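Local coordinates for protein RIF2 (Saccharomyces cerevisiae, PDB 4BJ1) that works with RAP1 and RIF1 at yeast telomeres, where it takes part in telomere length regulation and in transcriptional silencing, at residues Q19-N24 against I234-D239; S29-L34 against E217-T222; V75-V80 against D144-F149. All coordinates share one frame; numbering follows the deposited sequence.

Contact 1: Q19-N24 against I234-D239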
ATOM      1  N   GLN A  19       4.985   0.409   2.580  1.00 57.03           N
ATOM      2  CA  GLN A  19       3.727   0.427   1.833  1.00 53.91           C
ATOM      3  C   GLN A  19       3.836   1.270   0.556  1.00 57.68           C
ATOM      4  O   GLN A  19       3.400   0.791  -0.486  1.00 57.73           O
ATOM      5  CB  GLN A  19       2.608   0.950   2.699  1.00 54.81           C
ATOM      6  CG  GLN A  19       1.236   0.741   2.106  1.00 50.82           C
ATOM      7  CD  GLN A  19       0.344   1.857   2.537  1.00 69.98           C
ATOM      8  OE1 GLN A  19       0.769   3.005   2.652  1.00 62.98           O
ATOM      9  NE2 GLN A  19      -0.902   1.549   2.815  1.00 66.14           N
ATOM     10  N   GLU A  20       4.471   2.475   0.608  1.00 53.54           N
ATOM     11  CA  GLU A  20       4.579   3.292  -0.595  1.00 52.87           C
ATOM     12  C   GLU A  20       5.470   2.685  -1.636  1.00 62.18           C
ATOM     13  O   GLU A  20       5.119   2.745  -2.806  1.00 63.16           O
ATOM     14  CB  GLU A  20       4.966   4.746  -0.337  1.00 54.43           C
ATOM     15  CG  GLU A  20       4.480   5.600  -1.503  1.00 60.59           C
ATOM     16  CD  GLU A  20       4.538   7.112  -1.450  1.00 75.69           C
ATOM     17  OE1 GLU A  20       4.943   7.654  -0.401  1.00 67.69           O
ATOM     18  OE2 GLU A  20       4.202   7.756  -2.472  1.00 74.68           O
ATOM     19  N   LEU A  21       6.607   2.082  -1.234  1.00 61.09           N
ATOM     20  CA  LEU A  21       7.529   1.430  -2.166  1.00 60.85           C
ATOM     21  C   LEU A  21       6.754   0.287  -2.858  1.00 63.42           C
ATOM     22  O   LEU A  21       6.773   0.207  -4.089  1.00 62.15           O
ATOM     23  CB  LEU A  21       8.799   0.966  -1.417  1.00 61.44           C
ATOM     24  CG  LEU A  21      10.002   0.452  -2.235  1.00 66.33           C
ATOM     25  CD1 LEU A  21      10.612   1.540  -3.145  1.00 65.96           C
ATOM     26  CD2 LEU A  21      11.071  -0.060  -1.301  1.00 70.53           C
ATOM     27  N   GLY A  22       5.950  -0.452  -2.076  1.00 59.57           N
ATOM     28  CA  GLY A  22       5.062  -1.488  -2.590  1.00 58.76           C
ATOM     29  C   GLY A  22       4.125  -0.943  -3.651  1.00 63.26           C
ATOM     30  O   GLY A  22       4.123  -1.410  -4.791  1.00 64.44           O
ATOM     31  N   THR A  23       3.388   0.105  -3.304  1.00 59.55           N
ATOM     32  CA  THR A  23       2.469   0.844  -4.178  1.00 59.05           C
ATOM     33  C   THR A  23       3.150   1.394  -5.436  1.00 66.19           C
ATOM     34  O   THR A  23       2.616   1.222  -6.533  1.00 68.98           O
ATOM     35  CB  THR A  23       1.792   1.934  -3.350  1.00 52.30           C
ATOM     36  OG1 THR A  23       1.018   1.276  -2.358  1.00 60.85           O
ATOM     37  CG2 THR A  23       0.902   2.827  -4.160  1.00 33.98           C
ATOM     38  N   ASN A  24       4.307   2.051  -5.270  1.00 62.30           N
ATOM     39  CA  ASN A  24       5.107   2.625  -6.347  1.00 63.47           C
ATOM     40  C   ASN A  24       5.478   1.585  -7.372  1.00 67.15           C
ATOM     41  O   ASN A  24       5.253   1.833  -8.542  1.00 68.15           O
ATOM     42  CB  ASN A  24       6.357   3.333  -5.811  1.00 65.73           C
ATOM     43  CG  ASN A  24       6.076   4.642  -5.128  1.00 82.30           C
ATOM     44  OD1 ASN A  24       4.958   5.148  -5.114  1.00 75.10           O
ATOM     45  ND2 ASN A  24       7.086   5.220  -4.534  1.00 79.18           N
ATOM     46  N   ILE A 234      11.485   5.389  -5.605  1.00 66.58           N
ATOM     47  CA  ILE A 234      12.071   5.546  -4.277  1.00 65.59           C
ATOM     48  C   ILE A 234      11.826   6.968  -3.689  1.00 73.76           C
ATOM     49  O   ILE A 234      12.401   7.328  -2.662  1.00 73.57           O
ATOM     50  CB  ILE A 234      13.544   5.105  -4.274  1.00 68.21           C
ATOM     51  CG1 ILE A 234      14.408   6.000  -5.200  1.00 70.80           C
ATOM     52  CG2 ILE A 234      13.628   3.613  -4.634  1.00 66.00           C
ATOM     53  CD1 ILE A 234      15.940   5.767  -5.136  1.00 78.29           C
ATOM     54  N   LYS A 235      10.925   7.748  -4.314  1.00 72.27           N
ATOM     55  CA  LYS A 235      10.524   9.055  -3.795  1.00 73.11           C
ATOM     56  C   LYS A 235       9.186   8.807  -3.118  1.00 75.28           C
ATOM     57  O   LYS A 235       8.297   8.160  -3.708  1.00 74.38           O
ATOM     58  CB  LYS A 235      10.377  10.124  -4.901  1.00 77.69           C
ATOM     59  CG  LYS A 235      11.652  10.455  -5.688  1.00 97.32           C
ATOM     60  CD  LYS A 235      12.788  11.080  -4.869  1.00109.90           C
ATOM     61  CE  LYS A 235      13.883  11.578  -5.781  1.00128.68           C
ATOM     62  NZ  LYS A 235      13.517  12.859  -6.461  1.00139.60           N
ATOM     63  N   PHE A 236       9.060   9.282  -1.868  1.00 69.59           N
ATOM     64  CA  PHE A 236       7.842   9.085  -1.103  1.00 67.38           C
ATOM     65  C   PHE A 236       7.038  10.365  -0.951  1.00 72.51           C
ATOM     66  O   PHE A 236       7.600  11.467  -0.919  1.00 74.24           O
ATOM     67  CB  PHE A 236       8.135   8.429   0.246  1.00 67.34           C
ATOM     68  CG  PHE A 236       8.896   7.123   0.174  1.00 66.25           C
ATOM     69  CD1 PHE A 236       8.552   6.146  -0.760  1.00 67.49           C
ATOM     70  CD2 PHE A 236       9.932   6.852   1.065  1.00 66.59           C
ATOM     71  CE1 PHE A 236       9.263   4.940  -0.828  1.00 66.66           C
ATOM     72  CE2 PHE A 236      10.631   5.648   1.004  1.00 67.63           C
ATOM     73  CZ  PHE A 236      10.293   4.701   0.057  1.00 65.26           C
ATOM     74  N   THR A 237       5.711  10.203  -0.857  1.00 66.84           N
ATOM     75  CA  THR A 237       4.749  11.294  -0.779  1.00 67.85           C
ATOM     76  C   THR A 237       3.896  11.345   0.490  1.00 70.91           C
ATOM     77  O   THR A 237       3.099  12.289   0.633  1.00 74.38           O
ATOM     78  CB  THR A 237       3.843  11.292  -2.013  1.00 68.57           C
ATOM     79  OG1 THR A 237       2.939  10.190  -1.938  1.00 64.03           O
ATOM     80  CG2 THR A 237       4.616  11.333  -3.324  1.00 63.50           C
ATOM     81  N   PHE A 238       4.044  10.362   1.399  1.00 63.20           N
ATOM     82  CA  PHE A 238       3.273  10.351   2.655  1.00 63.35           C
ATOM     83  C   PHE A 238       3.756  11.488   3.581  1.00 72.91           C
ATOM     84  O   PHE A 238       4.910  11.880   3.446  1.00 73.87           O
ATOM     85  CB  PHE A 238       3.349   8.983   3.349  1.00 61.29           C
ATOM     86  CG  PHE A 238       4.737   8.534   3.701  1.00 59.80           C
ATOM     87  CD1 PHE A 238       5.326   8.915   4.905  1.00 62.75           C
ATOM     88  CD2 PHE A 238       5.451   7.701   2.846  1.00 58.30           C
ATOM     89  CE1 PHE A 238       6.620   8.499   5.232  1.00 62.61           C
ATOM     90  CE2 PHE A 238       6.714   7.236   3.197  1.00 60.57           C
ATOM     91  CZ  PHE A 238       7.307   7.662   4.377  1.00 60.15           C
ATOM     92  N   ASP A 239       2.918  12.006   4.509  1.00 72.80           N
ATOM     93  CA  ASP A 239       3.306  13.136   5.396  1.00 76.80           C
ATOM     94  C   ASP A 239       3.941  14.243   4.559  1.00 86.74           C
ATOM     95  O   ASP A 239       5.126  14.564   4.733  1.00 85.92           O
ATOM     96  CB  ASP A 239       4.247  12.745   6.567  1.00 77.90           C
ATOM     97  CG  ASP A 239       3.860  11.512   7.348  1.00 97.08           C
ATOM     98  OD1 ASP A 239       2.666  11.375   7.677  1.00100.62           O
ATOM     99  OD2 ASP A 239       4.767  10.682   7.649  1.00104.17           O
TER
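E20 reaches off helix 10-26 and slides past F236 in the opposite direction to that ring, with CB 3.9 Å from F236 CD1 and the carboxylate plane 35° from the ring plane. CG stands anti to the backbone N (chi1 -156°) and the chain runs on extended, which carries the carboxylate beyond the ring to the backbone of the loop after helix 223-233. There T237 takes hold of both oxygens on their syn sides: T237 N donates to E20 OE1 at 2.7 Å in a nearly straight bond, and T237 OG1 donates to E20 OE2 at 2.8 Å. F238 N adds a weak, bent bond to OE1, which also lies at the edge of the F238 ring, 3.3 Å from CD2. One turn on, N24 ND2 bonds M233 O at the end of helix 223-233 and gives a longer, bent bond to K235 O at 3.3 Å. L21 supplies the apolar part, with CB against F236 CE1 and CD1 4.0 Å from CG2 of I234, side by side and pointing the same way. F13 and A17 of helix 10-26 pack on F236, and Y248 stacks on its ring. With an alanine here in place of E20, T237 N and T237 OG1 would probably lose their carboxylate acceptor and the loop could shift more freely. A charged group thus serves as a two-pronged acceptor for an irregular loop of the AAA+ lid region, fixing that loop's backbone to helix 10-26 while aromatic rings fill in beside it.

Contact 2: S29-L34 against E217-T222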
ATOM      1  N   SER A  29       1.004   4.057 -13.781  1.00 78.81           N
ATOM      2  CA  SER A  29       0.807   5.462 -14.123  1.00 81.99           C
ATOM      3  C   SER A  29       1.637   5.849 -15.338  1.00 92.97           C
ATOM      4  O   SER A  29       1.301   6.828 -16.012  1.00 96.38           O
ATOM      5  CB  SER A  29       1.159   6.355 -12.942  1.00 84.47           C
ATOM      6  OG  SER A  29       0.484   5.958 -11.760  1.00 93.41           O
ATOM      7  N   TYR A  30       2.722   5.079 -15.625  1.00 91.01           N
ATOM      8  CA  TYR A  30       3.581   5.295 -16.798  1.00 94.63           C
ATOM      9  C   TYR A  30       2.805   4.979 -18.085  1.00102.46           C
ATOM     10  O   TYR A  30       3.115   5.527 -19.144  1.00107.46           O
ATOM     11  CB  TYR A  30       4.890   4.486 -16.718  1.00 94.82           C
ATOM     12  CG  TYR A  30       4.738   2.988 -16.562  1.00 94.16           C
ATOM     13  CD1 TYR A  30       4.692   2.151 -17.675  1.00 96.94           C
ATOM     14  CD2 TYR A  30       4.732   2.397 -15.301  1.00 92.18           C
ATOM     15  CE1 TYR A  30       4.591   0.764 -17.535  1.00 94.88           C
ATOM     16  CE2 TYR A  30       4.615   1.013 -15.149  1.00 91.52           C
ATOM     17  CZ  TYR A  30       4.557   0.198 -16.269  1.00 98.45           C
ATOM     18  OH  TYR A  30       4.458  -1.164 -16.112  1.00 95.85           O
ATOM     19  N   VAL A  31       1.765   4.131 -17.969  1.00 95.72           N
ATOM     20  CA  VAL A  31       0.870   3.749 -19.048  1.00 96.71           C
ATOM     21  C   VAL A  31      -0.601   4.171 -18.663  1.00100.88           C
ATOM     22  O   VAL A  31      -1.431   3.332 -18.295  1.00 98.42           O
ATOM     23  CB  VAL A  31       1.086   2.265 -19.466  1.00 98.79           C
ATOM     24  CG1 VAL A  31       0.913   1.281 -18.304  1.00 93.93           C
ATOM     25  CG2 VAL A  31       0.236   1.888 -20.666  1.00101.11           C
ATOM     26  N   PRO A  32      -0.927   5.498 -18.713  1.00100.21           N
ATOM     27  CA  PRO A  32      -2.287   5.939 -18.330  1.00100.16           C
ATOM     28  C   PRO A  32      -3.400   5.354 -19.190  1.00105.77           C
ATOM     29  O   PRO A  32      -4.525   5.204 -18.720  1.00104.54           O
ATOM     30  CB  PRO A  32      -2.217   7.461 -18.469  1.00105.07           C
ATOM     31  CG  PRO A  32      -1.112   7.700 -19.421  1.00111.97           C
ATOM     32  CD  PRO A  32      -0.101   6.653 -19.123  1.00104.47           C
ATOM     33  N   SER A  33      -3.066   5.012 -20.444  1.00104.90           N
ATOM     34  CA  SER A  33      -3.951   4.393 -21.419  1.00106.28           C
ATOM     35  C   SER A  33      -4.450   3.033 -20.931  1.00107.85           C
ATOM     36  O   SER A  33      -5.555   2.644 -21.302  1.00108.58           O
ATOM     37  CB  SER A  33      -3.238   4.238 -22.758  1.00112.32           C
ATOM     38  OG  SER A  33      -1.890   3.827 -22.603  1.00118.32           O
ATOM     39  N   LEU A  34      -3.654   2.331 -20.082  1.00101.32           N
ATOM     40  CA  LEU A  34      -3.999   1.008 -19.548  1.00 98.47           C
ATOM     41  C   LEU A  34      -5.149   1.032 -18.547  1.00103.93           C
ATOM     42  O   LEU A  34      -6.079   0.236 -18.684  1.00104.29           O
ATOM     43  CB  LEU A  34      -2.766   0.295 -18.949  1.00 95.36           C
ATOM     44  CG  LEU A  34      -2.998  -1.048 -18.245  1.00 95.14           C
ATOM     45  CD1 LEU A  34      -3.394  -2.139 -19.228  1.00 95.61           C
ATOM     46  CD2 LEU A  34      -1.791  -1.444 -17.443  1.00 93.57           C
ATOM     47  N   GLU A 217      -0.597  -3.474 -26.017  1.00103.31           N
ATOM     48  CA  GLU A 217       0.846  -3.449 -26.241  1.00104.40           C
ATOM     49  C   GLU A 217       1.549  -2.696 -25.116  1.00105.25           C
ATOM     50  O   GLU A 217       1.444  -1.471 -25.004  1.00105.04           O
ATOM     51  CB  GLU A 217       1.167  -2.839 -27.621  1.00109.81           C
ATOM     52  CG  GLU A 217       2.533  -3.216 -28.183  1.00125.62           C
ATOM     53  CD  GLU A 217       2.704  -4.646 -28.666  1.00151.13           C
ATOM     54  OE1 GLU A 217       1.816  -5.152 -29.394  1.00135.98           O
ATOM     55  OE2 GLU A 217       3.754  -5.248 -28.342  1.00151.07           O
ATOM     56  N   MET A 218       2.249  -3.448 -24.270  1.00 99.26           N
ATOM     57  CA  MET A 218       2.991  -2.896 -23.152  1.00 96.53           C
ATOM     58  C   MET A 218       4.168  -2.068 -23.695  1.00103.26           C
ATOM     59  O   MET A 218       4.995  -2.590 -24.454  1.00104.03           O
ATOM     60  CB  MET A 218       3.436  -4.016 -22.206  1.00 96.51           C
ATOM     61  CG  MET A 218       3.310  -3.654 -20.758  1.00 96.86           C
ATOM     62  SD  MET A 218       1.626  -3.213 -20.290  1.00 98.98           S
ATOM     63  CE  MET A 218       1.952  -2.392 -18.757  1.00 92.97           C
ATOM     64  N   PRO A 219       4.191  -0.746 -23.403  1.00101.67           N
ATOM     65  CA  PRO A 219       5.253   0.116 -23.966  1.00103.54           C
ATOM     66  C   PRO A 219       6.665  -0.214 -23.487  1.00104.90           C
ATOM     67  O   PRO A 219       6.883  -0.465 -22.289  1.00103.84           O
ATOM     68  CB  PRO A 219       4.824   1.524 -23.536  1.00105.43           C
ATOM     69  CG  PRO A 219       4.027   1.302 -22.261  1.00106.80           C
ATOM     70  CD  PRO A 219       3.270   0.027 -22.535  1.00101.83           C
ATOM     71  N   ILE A 220       7.620  -0.228 -24.425  1.00100.29           N
ATOM     72  CA  ILE A 220       9.027  -0.475 -24.124  1.00 99.27           C
ATOM     73  C   ILE A 220       9.548   0.887 -23.697  1.00102.66           C
ATOM     74  O   ILE A 220       9.438   1.854 -24.464  1.00105.70           O
ATOM     75  CB  ILE A 220       9.842  -1.035 -25.336  1.00105.70           C
ATOM     76  CG1 ILE A 220       9.062  -2.108 -26.167  1.00107.00           C
ATOM     77  CG2 ILE A 220      11.229  -1.544 -24.910  1.00106.38           C
ATOM     78  CD1 ILE A 220       8.693  -3.434 -25.493  1.00115.47           C
ATOM     79  N   LEU A 221      10.054   0.991 -22.459  1.00 94.80           N
ATOM     80  CA  LEU A 221      10.556   2.275 -21.992  1.00 93.85           C
ATOM     81  C   LEU A 221      11.949   2.512 -22.527  1.00100.46           C
ATOM     82  O   LEU A 221      12.724   1.567 -22.672  1.00100.81           O
ATOM     83  CB  LEU A 221      10.581   2.355 -20.454  1.00 90.08           C
ATOM     84  CG  LEU A 221       9.254   2.364 -19.686  1.00 91.00           C
ATOM     85  CD1 LEU A 221       9.510   2.517 -18.208  1.00 88.27           C
ATOM     86  CD2 LEU A 221       8.345   3.497 -20.129  1.00 93.98           C
ATOM     87  N   THR A 222      12.274   3.781 -22.794  1.00 98.45           N
ATOM     88  CA  THR A 222      13.615   4.187 -23.186  1.00100.89           C
ATOM     89  C   THR A 222      14.456   4.202 -21.883  1.00103.46           C
ATOM     90  O   THR A 222      13.893   4.296 -20.786  1.00 98.45           O
ATOM     91  CB  THR A 222      13.592   5.576 -23.865  1.00110.84           C
ATOM     92  OG1 THR A 222      13.364   6.597 -22.900  1.00108.34           O
ATOM     93  CG2 THR A 222      12.554   5.686 -24.971  1.00113.27           C
TER
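In this AAA+ fold the chain leaves strand 213-217, an outermost strand of the parallel sheet within this chain, and crosses to helix 223-233; contact 2 packs that connection against the turn leading into helix 32-42. The meeting is apolar and centres on M218. Its side chain bends at chi2 (58°), which turns the thioether back toward the turn and brings the terminal methyl CE into a group of three residues. V31 CG1 lies 3.8 Å from CE, and the two side chains cross at about a right angle. L34 approaches from the first turn of the helix with CD2, 4.1 Å from the same methyl, while Y30 OH stands 3.8 Å away from it. The Y30 side chain also crosses that of M218 at about a right angle, and CE lies oblique to its ring. Y30 CG sits between its own backbone N and carbonyl carbon (chi1 57°), an orientation that sends the ring toward the connection. F216 of the strand touches V31 and L34, and I64 and Q60 of helix 58-74 touch M218, so the M218 side chain packs between the turn and helix 58-74. H59 and Q60 lie against Y30, as does Y229 of helix 223-233. The backbones stay well apart, V31 and P219 being the nearest pair at 7.5 Å between CA atoms, and the side chains bridge the distance. M218 is also tied through its backbone to D53, at the end of the neighbouring strand 48-53. The next residue carries the contact onward: P219 meets V31 at about a right angle, its ring atom CD 4.0 Å from V31 CG2.

Contact 3: V75-V80 against D144-F149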
ATOM      1  N   VAL A  75     -16.581  -3.609  -9.686  1.00116.21           N
ATOM      2  CA  VAL A  75     -17.725  -4.359 -10.231  1.00113.72           C
ATOM      3  C   VAL A  75     -18.726  -4.713  -9.117  1.00118.25           C
ATOM      4  O   VAL A  75     -18.360  -5.378  -8.139  1.00116.31           O
ATOM      5  CB  VAL A  75     -17.277  -5.602 -11.057  1.00111.80           C
ATOM      6  CG1 VAL A  75     -18.478  -6.317 -11.680  1.00110.43           C
ATOM      7  CG2 VAL A  75     -16.269  -5.210 -12.140  1.00110.26           C
ATOM      8  N   ASP A  76     -19.981  -4.236  -9.279  1.00117.62           N
ATOM      9  CA  ASP A  76     -21.098  -4.413  -8.336  1.00120.41           C
ATOM     10  C   ASP A  76     -21.955  -5.694  -8.610  1.00118.91           C
ATOM     11  O   ASP A  76     -23.121  -5.784  -8.180  1.00122.03           O
ATOM     12  CB  ASP A  76     -21.969  -3.129  -8.313  1.00128.57           C
ATOM     13  CG  ASP A  76     -22.831  -2.898  -9.555  1.00142.91           C
ATOM     14  OD1 ASP A  76     -22.404  -3.307 -10.669  1.00140.11           O
ATOM     15  OD2 ASP A  76     -23.926  -2.305  -9.417  1.00153.84           O
ATOM     16  N   ILE A  77     -21.348  -6.675  -9.312  1.00105.96           N
ATOM     17  CA  ILE A  77     -21.921  -7.954  -9.731  1.00100.27           C
ATOM     18  C   ILE A  77     -20.945  -9.055  -9.320  1.00 96.65           C
ATOM     19  O   ILE A  77     -19.754  -8.773  -9.190  1.00 96.86           O
ATOM     20  CB  ILE A  77     -22.153  -7.840 -11.269  1.00101.84           C
ATOM     21  CG1 ILE A  77     -23.648  -7.615 -11.592  1.00105.04           C
ATOM     22  CG2 ILE A  77     -21.546  -8.979 -12.103  1.00 97.75           C
ATOM     23  CD1 ILE A  77     -24.219  -6.124 -11.331  1.00113.57           C
ATOM     24  N   ASN A  78     -21.424 -10.284  -9.084  1.00 87.63           N
ATOM     25  CA  ASN A  78     -20.532 -11.382  -8.695  1.00 84.01           C
ATOM     26  C   ASN A  78     -19.420 -11.658  -9.727  1.00 84.85           C
ATOM     27  O   ASN A  78     -19.677 -11.741 -10.929  1.00 83.95           O
ATOM     28  CB  ASN A  78     -21.312 -12.635  -8.381  1.00 81.67           C
ATOM     29  CG  ASN A  78     -20.458 -13.770  -7.916  1.00107.48           C
ATOM     30  OD1 ASN A  78     -20.011 -14.603  -8.713  1.00101.01           O
ATOM     31  ND2 ASN A  78     -20.275 -13.865  -6.608  1.00107.69           N
ATOM     32  N   VAL A  79     -18.168 -11.737  -9.238  1.00 79.54           N
ATOM     33  CA  VAL A  79     -16.959 -11.982 -10.029  1.00 74.45           C
ATOM     34  C   VAL A  79     -16.353 -13.273  -9.504  1.00 78.64           C
ATOM     35  O   VAL A  79     -16.269 -13.451  -8.296  1.00 80.20           O
ATOM     36  CB  VAL A  79     -15.956 -10.796  -9.992  1.00 76.07           C
ATOM     37  CG1 VAL A  79     -14.755 -11.074 -10.878  1.00 73.65           C
ATOM     38  CG2 VAL A  79     -16.619  -9.481 -10.402  1.00 76.53           C
ATOM     39  N   VAL A  80     -16.032 -14.204 -10.419  1.00 75.24           N
ATOM     40  CA  VAL A  80     -15.437 -15.528 -10.189  1.00 75.24           C
ATOM     41  C   VAL A  80     -14.107 -15.537 -10.944  1.00 81.27           C
ATOM     42  O   VAL A  80     -13.988 -14.876 -11.980  1.00 80.68           O
ATOM     43  CB  VAL A  80     -16.400 -16.670 -10.634  1.00 78.13           C
ATOM     44  CG1 VAL A  80     -15.664 -17.938 -11.063  1.00 77.30           C
ATOM     45  CG2 VAL A  80     -17.407 -16.988  -9.540  1.00 80.65           C
ATOM     46  N   ASP A 144     -26.612 -11.882 -12.202  1.00 83.05           N
ATOM     47  CA  ASP A 144     -25.526 -11.730 -13.164  1.00 81.25           C
ATOM     48  C   ASP A 144     -24.185 -12.159 -12.552  1.00 84.20           C
ATOM     49  O   ASP A 144     -23.939 -11.906 -11.375  1.00 85.74           O
ATOM     50  CB  ASP A 144     -25.454 -10.275 -13.652  1.00 85.08           C
ATOM     51  CG  ASP A 144     -26.709  -9.774 -14.339  1.00 94.76           C
ATOM     52  OD1 ASP A 144     -27.099 -10.366 -15.374  1.00 92.98           O
ATOM     53  OD2 ASP A 144     -27.280  -8.763 -13.867  1.00102.94           O
ATOM     54  N   HIS A 145     -23.321 -12.794 -13.343  1.00 76.22           N
ATOM     55  CA  HIS A 145     -22.004 -13.252 -12.902  1.00 74.62           C
ATOM     56  C   HIS A 145     -20.984 -12.910 -13.954  1.00 81.05           C
ATOM     57  O   HIS A 145     -21.337 -12.777 -15.120  1.00 82.34           O
ATOM     58  CB  HIS A 145     -21.981 -14.776 -12.692  1.00 74.70           C
ATOM     59  CG  HIS A 145     -23.075 -15.283 -11.814  1.00 79.66           C
ATOM     60  ND1 HIS A 145     -22.903 -15.396 -10.448  1.00 81.93           N
ATOM     61  CD2 HIS A 145     -24.341 -15.646 -12.136  1.00 82.94           C
ATOM     62  CE1 HIS A 145     -24.057 -15.854  -9.984  1.00 83.56           C
ATOM     63  NE2 HIS A 145     -24.959 -16.017 -10.967  1.00 84.32           N
ATOM     64  N   ILE A 146     -19.715 -12.776 -13.547  1.00 78.28           N
ATOM     65  CA  ILE A 146     -18.580 -12.516 -14.425  1.00 77.20           C
ATOM     66  C   ILE A 146     -17.522 -13.533 -14.064  1.00 79.99           C
ATOM     67  O   ILE A 146     -17.108 -13.627 -12.903  1.00 79.47           O
ATOM     68  CB  ILE A 146     -18.048 -11.060 -14.357  1.00 81.47           C
ATOM     69  CG1 ILE A 146     -19.005 -10.079 -15.066  1.00 84.55           C
ATOM     70  CG2 ILE A 146     -16.641 -10.967 -14.963  1.00 82.06           C
ATOM     71  CD1 ILE A 146     -18.710  -8.555 -14.808  1.00 90.97           C
ATOM     72  N   VAL A 147     -17.112 -14.310 -15.059  1.00 75.40           N
ATOM     73  CA  VAL A 147     -16.078 -15.310 -14.923  1.00 73.90           C
ATOM     74  C   VAL A 147     -14.839 -14.690 -15.515  1.00 80.97           C
ATOM     75  O   VAL A 147     -14.871 -14.277 -16.675  1.00 83.43           O
ATOM     76  CB  VAL A 147     -16.431 -16.582 -15.688  1.00 77.15           C
ATOM     77  CG1 VAL A 147     -15.753 -17.776 -15.060  1.00 77.23           C
ATOM     78  CG2 VAL A 147     -17.924 -16.788 -15.742  1.00 77.92           C
ATOM     79  N   TYR A 148     -13.760 -14.592 -14.733  1.00 76.40           N
ATOM     80  CA  TYR A 148     -12.506 -14.050 -15.216  1.00 75.64           C
ATOM     81  C   TYR A 148     -11.558 -15.199 -15.299  1.00 77.32           C
ATOM     82  O   TYR A 148     -11.181 -15.761 -14.271  1.00 77.06           O
ATOM     83  CB  TYR A 148     -11.988 -12.879 -14.343  1.00 78.19           C
ATOM     84  CG  TYR A 148     -10.479 -12.746 -14.246  1.00 82.75           C
ATOM     85  CD1 TYR A 148      -9.688 -12.604 -15.391  1.00 85.47           C
ATOM     86  CD2 TYR A 148      -9.839 -12.740 -13.011  1.00 84.28           C
ATOM     87  CE1 TYR A 148      -8.296 -12.504 -15.303  1.00 86.61           C
ATOM     88  CE2 TYR A 148      -8.452 -12.610 -12.910  1.00 85.67           C
ATOM     89  CZ  TYR A 148      -7.682 -12.492 -14.057  1.00 94.92           C
ATOM     90  OH  TYR A 148      -6.317 -12.349 -13.934  1.00 99.36           O
ATOM     91  N   PHE A 149     -11.238 -15.592 -16.542  1.00 73.63           N
ATOM     92  CA  PHE A 149     -10.309 -16.667 -16.882  1.00 73.21           C
ATOM     93  C   PHE A 149      -8.960 -16.020 -17.088  1.00 76.78           C
ATOM     94  O   PHE A 149      -8.849 -15.062 -17.851  1.00 76.81           O
ATOM     95  CB  PHE A 149     -10.740 -17.393 -18.156  1.00 76.04           C
ATOM     96  CG  PHE A 149     -12.094 -18.063 -18.113  1.00 78.28           C
ATOM     97  CD1 PHE A 149     -12.221 -19.384 -17.694  1.00 81.49           C
ATOM     98  CD2 PHE A 149     -13.234 -17.394 -18.559  1.00 79.67           C
ATOM     99  CE1 PHE A 149     -13.471 -20.013 -17.689  1.00 82.78           C
ATOM    100  CE2 PHE A 149     -14.485 -18.016 -18.528  1.00 82.39           C
ATOM    101  CZ  PHE A 149     -14.591 -19.326 -18.113  1.00 81.38           C
TER
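I146 uses both of its polar backbone atoms: its N donates to N78 O in a bent bond and its O accepts from V80 N, the latter bond almost collinear with the carbonyl. Y148 N then donates to V80 O at 2.8 Å. These bonds join strand 78-83, an outermost strand of the parallel sheet within this chain, to strand 145-153. Strands 78-80 and 145-149 run parallel, their axes 23° apart, and the CA-H groups of H145 and V79 lie close to N78 O and I146 O. Among the side chains, one polar pair is seen: H145 ND1 points straight at N78 OD1, at the ring's edge, but the bond is long (3.5 Å) and weak. N78 OD1 also receives a weak bond from N139. In the apolar contacts, V75 CG1 meets I146 CD1 tip to tip at 3.9 Å, and the I77 side chain crosses I146 at about a right angle, with CG2 on I146 CD1. On the face that carries H145, V80 and V147 lie side by side, CG1 to CG1 4.0 Å, with I137 and V133 of helix 128-137 against V147. The straighter backbone bonds, V80 N to I146 O and Y148 N to V80 O, thus hold the register, while V75 and I77 of the preceding loop pack on I146 and V80 and V147 on the other face.

How the contacts relate
Contact 2 is buried and lies nearest the centre of the chain; contacts 1 and 3 are partly buried and farther out, and their own centres are about 31 Å apart. Contact 3 stays within the parallel sheet, at one of its margins within this chain, whereas contact 2 concerns the chain leaving strand 213-217, at the other such margin. Contacts 1 and 2 share neighbouring elements: helices 10-26 and 32-42 follow each other, and helix 223-233 comes between the two partner loops. The chemistry shifts accordingly, from backbone pairing in the sheet, through methyl packing at the junction, to a carboxylate gripping a lid loop near the second subunit.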